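Local coordinates for RidA family protein (Psychrobacter sp. MES7-P7E, PDB 6L8P) that probably hydrolyses reactive enamine and imine intermediates to ketoacids and ammonia, as a trimeric RidA-family deaminase from a cold-adapted Antarctic bacterium, at residues 86-100 against 133-145. The protein carries 1 engineered substitution. Residues are numbered along the deposited sequence; the frame is centred on the assembly and turned at random.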
loop_
_atom_site.group_PDB
_atom_site.type_symbol
_atom_site.label_atom_id
_atom_site.label_comp_id
_atom_site.label_asym_id
_atom_site.label_seq_id
_atom_site.Cartn_x
_atom_site.Cartn_y
_atom_site.Cartn_z
ATOM N N GLY A 86 19.748 3.126 9.961
ATOM C CA GLY A 86 20.203 4.317 10.660
ATOM C C GLY A 86 19.104 5.084 11.336
ATOM O O GLY A 86 19.295 6.253 11.689
ATOM N N GLY A 87 17.950 4.473 11.508
ATOM C CA GLY A 87 16.848 5.118 12.191
ATOM C C GLY A 87 16.283 4.311 13.337
ATOM O O GLY A 87 16.985 3.484 13.942
ATOM N N SER A 88 15.008 4.547 13.642
ATOM C CA SER A 88 14.300 3.861 14.713
ATOM C C SER A 88 12.812 3.868 14.372
ATOM O O SER A 88 12.396 4.474 13.372
ATOM C CB SER A 88 14.521 4.525 16.066
ATOM O OG SER A 88 13.798 5.741 16.117
ATOM N N LEU A 89 12.010 3.182 15.207
ATOM C CA LEU A 89 10.554 3.208 15.003
ATOM C C LEU A 89 9.998 4.625 15.095
ATOM O O LEU A 89 8.937 4.916 14.525
ATOM C CB LEU A 89 9.832 2.326 16.026
ATOM C CG LEU A 89 10.034 0.815 15.903
ATOM C CD1 LEU A 89 9.463 0.099 17.121
ATOM C CD2 LEU A 89 9.375 0.278 14.640
ATOM N N ASN A 90 10.679 5.523 15.817
ATOM C CA ASN A 90 10.209 6.913 15.862
ATOM C C ASN A 90 10.226 7.577 14.498
ATOM O O ASN A 90 9.622 8.645 14.329
ATOM C CB ASN A 90 11.068 7.771 16.809
ATOM C CG ASN A 90 10.861 7.408 18.250
ATOM O OD1 ASN A 90 9.795 7.649 18.817
ATOM N ND2 ASN A 90 11.880 6.801 18.857
ATOM N N ASP A 91 10.933 7.006 13.525
ATOM C CA ASP A 91 11.003 7.595 12.199
ATOM C C ASP A 91 9.925 7.071 11.260
ATOM O O ASP A 91 9.808 7.590 10.145
ATOM C CB ASP A 91 12.361 7.307 11.553
ATOM C CG ASP A 91 13.514 7.916 12.351
ATOM O OD1 ASP A 91 13.405 9.112 12.670
ATOM O OD2 ASP A 91 14.473 7.199 12.707
ATOM N N VAL A 92 9.121 6.099 11.695
ATOM C CA VAL A 92 8.054 5.613 10.812
ATOM C C VAL A 92 7.041 6.730 10.594
ATOM O O VAL A 92 6.565 7.346 11.560
ATOM C CB VAL A 92 7.384 4.368 11.403
ATOM C CG1 VAL A 92 6.232 3.889 10.474
ATOM C CG2 VAL A 92 8.455 3.227 11.557
ATOM N N VAL A 93 6.667 6.947 9.324
ATOM C CA VAL A 93 5.600 7.881 8.966
ATOM C C VAL A 93 4.340 7.177 8.515
ATOM O O VAL A 93 3.255 7.778 8.627
ATOM C CB VAL A 93 6.073 8.884 7.891
ATOM C CG1 VAL A 93 7.211 9.786 8.466
ATOM C CG2 VAL A 93 6.478 8.237 6.572
ATOM N N LYS A 94 4.432 5.915 8.063
ATOM C CA LYS A 94 3.221 5.216 7.616
ATOM C C LYS A 94 3.428 3.726 7.855
ATOM O O LYS A 94 4.483 3.192 7.505
ATOM C CB LYS A 94 2.929 5.493 6.119
ATOM C CG LYS A 94 1.838 4.638 5.467
ATOM C CD LYS A 94 0.474 5.031 5.945
ATOM C CE LYS A 94 -0.648 4.154 5.300
ATOM N NZ LYS A 94 -0.581 4.141 3.770
ATOM N N PHE A 95 2.441 3.091 8.472
ATOM C CA PHE A 95 2.346 1.634 8.560
ATOM C C PHE A 95 1.163 1.152 7.721
ATOM O O PHE A 95 0.087 1.756 7.740
ATOM C CB PHE A 95 2.083 1.186 10.008
ATOM C CG PHE A 95 3.284 1.178 10.900
ATOM C CD1 PHE A 95 4.431 0.450 10.557
ATOM C CD2 PHE A 95 3.245 1.879 12.121
ATOM C CE1 PHE A 95 5.520 0.419 11.426
ATOM C CE2 PHE A 95 4.321 1.833 13.008
ATOM C CZ PHE A 95 5.472 1.115 12.652
ATOM N N ASN A 96 1.319 0.003 7.062
ATOM C CA ASN A 96 0.193 -0.653 6.399
ATOM C C ASN A 96 0.047 -2.019 7.026
ATOM O O ASN A 96 0.971 -2.838 6.953
ATOM C CB ASN A 96 0.440 -0.771 4.900
ATOM C CG ASN A 96 -0.807 -1.022 4.136
ATOM O OD1 ASN A 96 -1.082 -2.152 3.733
ATOM N ND2 ASN A 96 -1.577 0.029 3.911
ATOM N N VAL A 97 -1.091 -2.267 7.651
ATOM C CA VAL A 97 -1.305 -3.500 8.408
ATOM C C VAL A 97 -2.272 -4.406 7.656
ATOM O O VAL A 97 -3.374 -3.973 7.282
ATOM C CB VAL A 97 -1.884 -3.198 9.787
ATOM C CG1 VAL A 97 -2.100 -4.490 10.555
ATOM C CG2 VAL A 97 -0.936 -2.233 10.580
ATOM N N SER A 98 -1.884 -5.676 7.474
ATOM C CA SER A 98 -2.768 -6.694 6.925
ATOM C C SER A 98 -2.988 -7.756 7.992
ATOM O O SER A 98 -2.023 -8.334 8.502
ATOM C CB SER A 98 -2.154 -7.322 5.677
ATOM O OG SER A 98 -1.784 -6.318 4.717
ATOM N N LEU A 99 -4.247 -7.984 8.355
ATOM C CA LEU A 99 -4.642 -8.988 9.343
ATOM C C LEU A 99 -5.431 -10.087 8.660
ATOM O O LEU A 99 -6.168 -9.820 7.713
ATOM C CB LEU A 99 -5.558 -8.392 10.425
ATOM C CG LEU A 99 -4.947 -7.214 11.184
ATOM C CD1 LEU A 99 -6.000 -6.696 12.141
ATOM C CD2 LEU A 99 -3.788 -7.737 11.951
ATOM N N THR A 100 -5.359 -11.330 9.195
ATOM C CA THR A 100 -6.311 -12.320 8.693
ATOM C C THR A 100 -7.601 -12.354 9.514
ATOM O O THR A 100 -8.579 -13.004 9.094
ATOM C CB THR A 100 -5.668 -13.716 8.626
ATOM O OG1 THR A 100 -5.038 -14.005 9.878
ATOM C CG2 THR A 100 -4.597 -13.794 7.529
ATOM N N LYS A 133 2.932 -17.999 4.166
ATOM C CA LYS A 133 3.347 -18.985 5.155
ATOM C C LYS A 133 2.340 -19.149 6.279
ATOM O O LYS A 133 2.662 -19.773 7.311
ATOM C CB LYS A 133 4.742 -18.643 5.695
ATOM C CG LYS A 133 5.762 -18.306 4.598
ATOM C CD LYS A 133 5.909 -19.479 3.616
ATOM C CE LYS A 133 6.804 -19.078 2.414
ATOM N NZ LYS A 133 6.784 -20.152 1.362
ATOM N N GLY A 134 1.122 -18.631 6.108
ATOM C CA GLY A 134 0.090 -18.792 7.112
ATOM C C GLY A 134 0.192 -17.817 8.261
ATOM O O GLY A 134 -0.446 -18.040 9.295
ATOM N N GLY A 135 0.948 -16.744 8.111
ATOM C CA GLY A 135 0.947 -15.696 9.129
ATOM C C GLY A 135 -0.434 -15.075 9.312
ATOM O O GLY A 135 -1.315 -15.162 8.452
ATOM N N VAL A 136 -0.644 -14.468 10.493
ATOM C CA VAL A 136 -1.907 -13.768 10.763
ATOM C C VAL A 136 -1.744 -12.257 10.813
ATOM O O VAL A 136 -2.747 -11.547 10.986
ATOM C CB VAL A 136 -2.590 -14.272 12.054
ATOM C CG1 VAL A 136 -2.881 -15.747 11.881
ATOM C CG2 VAL A 136 -1.746 -14.042 13.279
ATOM N N VAL A 137 -0.546 -11.729 10.624
ATOM C CA VAL A 137 -0.347 -10.273 10.579
ATOM C C VAL A 137 0.904 -9.978 9.752
ATOM O O VAL A 137 1.946 -10.626 9.919
ATOM C CB VAL A 137 -0.256 -9.663 12.011
ATOM C CG1 VAL A 137 0.829 -10.341 12.857
ATOM C CG2 VAL A 137 0.028 -8.157 11.902
ATOM N N GLU A 138 0.799 -9.003 8.839
ATOM C CA GLU A 138 1.931 -8.496 8.070
ATOM C C GLU A 138 1.899 -6.978 8.176
ATOM O O GLU A 138 0.823 -6.391 8.063
ATOM C CB GLU A 138 1.823 -8.919 6.573
ATOM C CG GLU A 138 2.939 -8.383 5.723
ATOM C CD GLU A 138 2.873 -8.925 4.291
ATOM O OE1 GLU A 138 2.155 -9.930 4.031
ATOM O OE2 GLU A 138 3.547 -8.370 3.394
ATOM N N ILE A 139 3.045 -6.339 8.429
ATOM C CA ILE A 139 3.079 -4.880 8.522
ATOM C C ILE A 139 4.187 -4.374 7.638
ATOM O O ILE A 139 5.324 -4.842 7.733
ATOM C CB ILE A 139 3.275 -4.406 9.974
ATOM C CG1 ILE A 139 2.131 -4.949 10.853
ATOM C CG2 ILE A 139 3.376 -2.860 10.005
ATOM C CD1 ILE A 139 2.175 -4.450 12.339
ATOM N N GLU A 140 3.858 -3.407 6.761
ATOM C CA GLU A 140 4.806 -2.684 5.907
ATOM C C GLU A 140 5.047 -1.309 6.510
ATOM O O GLU A 140 4.152 -0.769 7.170
ATOM C CB GLU A 140 4.239 -2.462 4.532
ATOM C CG GLU A 140 3.778 -3.681 3.826
ATOM C CD GLU A 140 2.697 -3.286 2.821
ATOM O OE1 GLU A 140 2.983 -2.453 1.907
ATOM O OE2 GLU A 140 1.548 -3.784 2.930
ATOM N N SER A 141 6.212 -0.719 6.236
ATOM C CA SER A 141 6.538 0.550 6.890
ATOM C C SER A 141 7.229 1.485 5.919
ATOM O O SER A 141 7.983 1.044 5.053
ATOM C CB SER A 141 7.508 0.360 8.061
ATOM O OG SER A 141 7.135 -0.747 8.834
ATOM N N ILE A 142 7.003 2.792 6.089
ATOM C CA ILE A 142 7.776 3.818 5.406
ATOM C C ILE A 142 8.323 4.724 6.494
ATOM O O ILE A 142 7.565 5.136 7.384
ATOM C CB ILE A 142 6.929 4.637 4.411
ATOM C CG1 ILE A 142 6.385 3.689 3.319
ATOM C CG2 ILE A 142 7.795 5.776 3.782
ATOM C CD1 ILE A 142 5.405 4.380 2.300
ATOM N N LEU A 143 9.641 4.983 6.433
ATOM C CA LEU A 143 10.350 5.876 7.355
ATOM C C LEU A 143 10.725 7.170 6.664
ATOM O O LEU A 143 11.015 7.199 5.458
ATOM C CB LEU A 143 11.668 5.254 7.858
ATOM C CG LEU A 143 11.564 4.214 8.962
ATOM C CD1 LEU A 143 10.709 3.042 8.649
ATOM C CD2 LEU A 143 12.993 3.739 9.285
ATOM N N TYR A 144 10.809 8.235 7.468
ATOM C CA TYR A 144 11.530 9.443 7.082
ATOM C C TYR A 144 12.515 9.718 8.210
ATOM O O TYR A 144 12.108 10.022 9.338
ATOM C CB TYR A 144 10.564 10.604 6.832
ATOM C CG TYR A 144 11.273 11.804 6.266
ATOM C CD1 TYR A 144 11.870 12.721 7.101
ATOM C CD2 TYR A 144 11.350 12.004 4.893
ATOM C CE1 TYR A 144 12.535 13.826 6.589
ATOM C CE2 TYR A 144 12.006 13.099 4.372
ATOM C CZ TYR A 144 12.598 14.004 5.225
ATOM O OH TYR A 144 13.256 15.099 4.708
ATOM N N ILE A 145 13.798 9.533 7.925
ATOM C CA ILE A 145 14.820 9.656 8.973
ATOM C C ILE A 145 15.332 11.115 9.063
ATOM O O ILE A 145 15.842 11.627 8.062
ATOM C CB ILE A 145 15.972 8.681 8.710
ATOM C CG1 ILE A 145 15.455 7.231 8.739
ATOM C CG2 ILE A 145 17.032 8.849 9.809
ATOM C CD1 ILE A 145 16.528 6.150 8.411
HETATM O O HOH W 1 0.657 -5.235 4.982
#
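The Phe95 ring turns an edge to Ser141 and Glu140: Ser141 OG lies at that edge, 3.3 Å from Phe95 CE1, and Glu140 O sits at the edge in the ring plane. Ile139 CG2 meets Phe95 CD1 obliquely at 3.5 Å, while Val92 CG1 from the ring's own strand covers one face over its centre; Phe112 of helix 105-115 meets the ring at about 75°. With CG beside the backbone N (chi1 -79°), the ring leans toward strand 137-144. This side continues through Val97, Leu99 and Val137, the last two packing on Phe67 of helix 67-84.

On the other face, Asn96 and Glu140 run alongside each other, amide and carboxylate planes 60° apart. Asn96 OD1 and Glu140 OE2, 3.2 Å apart, are both acceptors and do not bond; a water bridges Glu140 OE2 (2.7 Å), Asn96 O and Ser98 OG. Across the trimer interface, Lys94 of the third subunit forms a salt bridge with Glu140 OE1, which also accepts a hydrogen bond from Asn96 of that subunit.

Antiparallel backbone pairing runs from Thr100-Val136 through a classic beta bulge, where Ile142 O accepts from both Val93 N (2.8 Å) and Lys94 N (3.3 Å), and on to the Tyr144 N to Asp91 O bond. The two adjacent strands thus divide their chemistry: a largely apolar face packs against the helices, and a polar face carries a carboxylate whose charge is probably balanced between subunits.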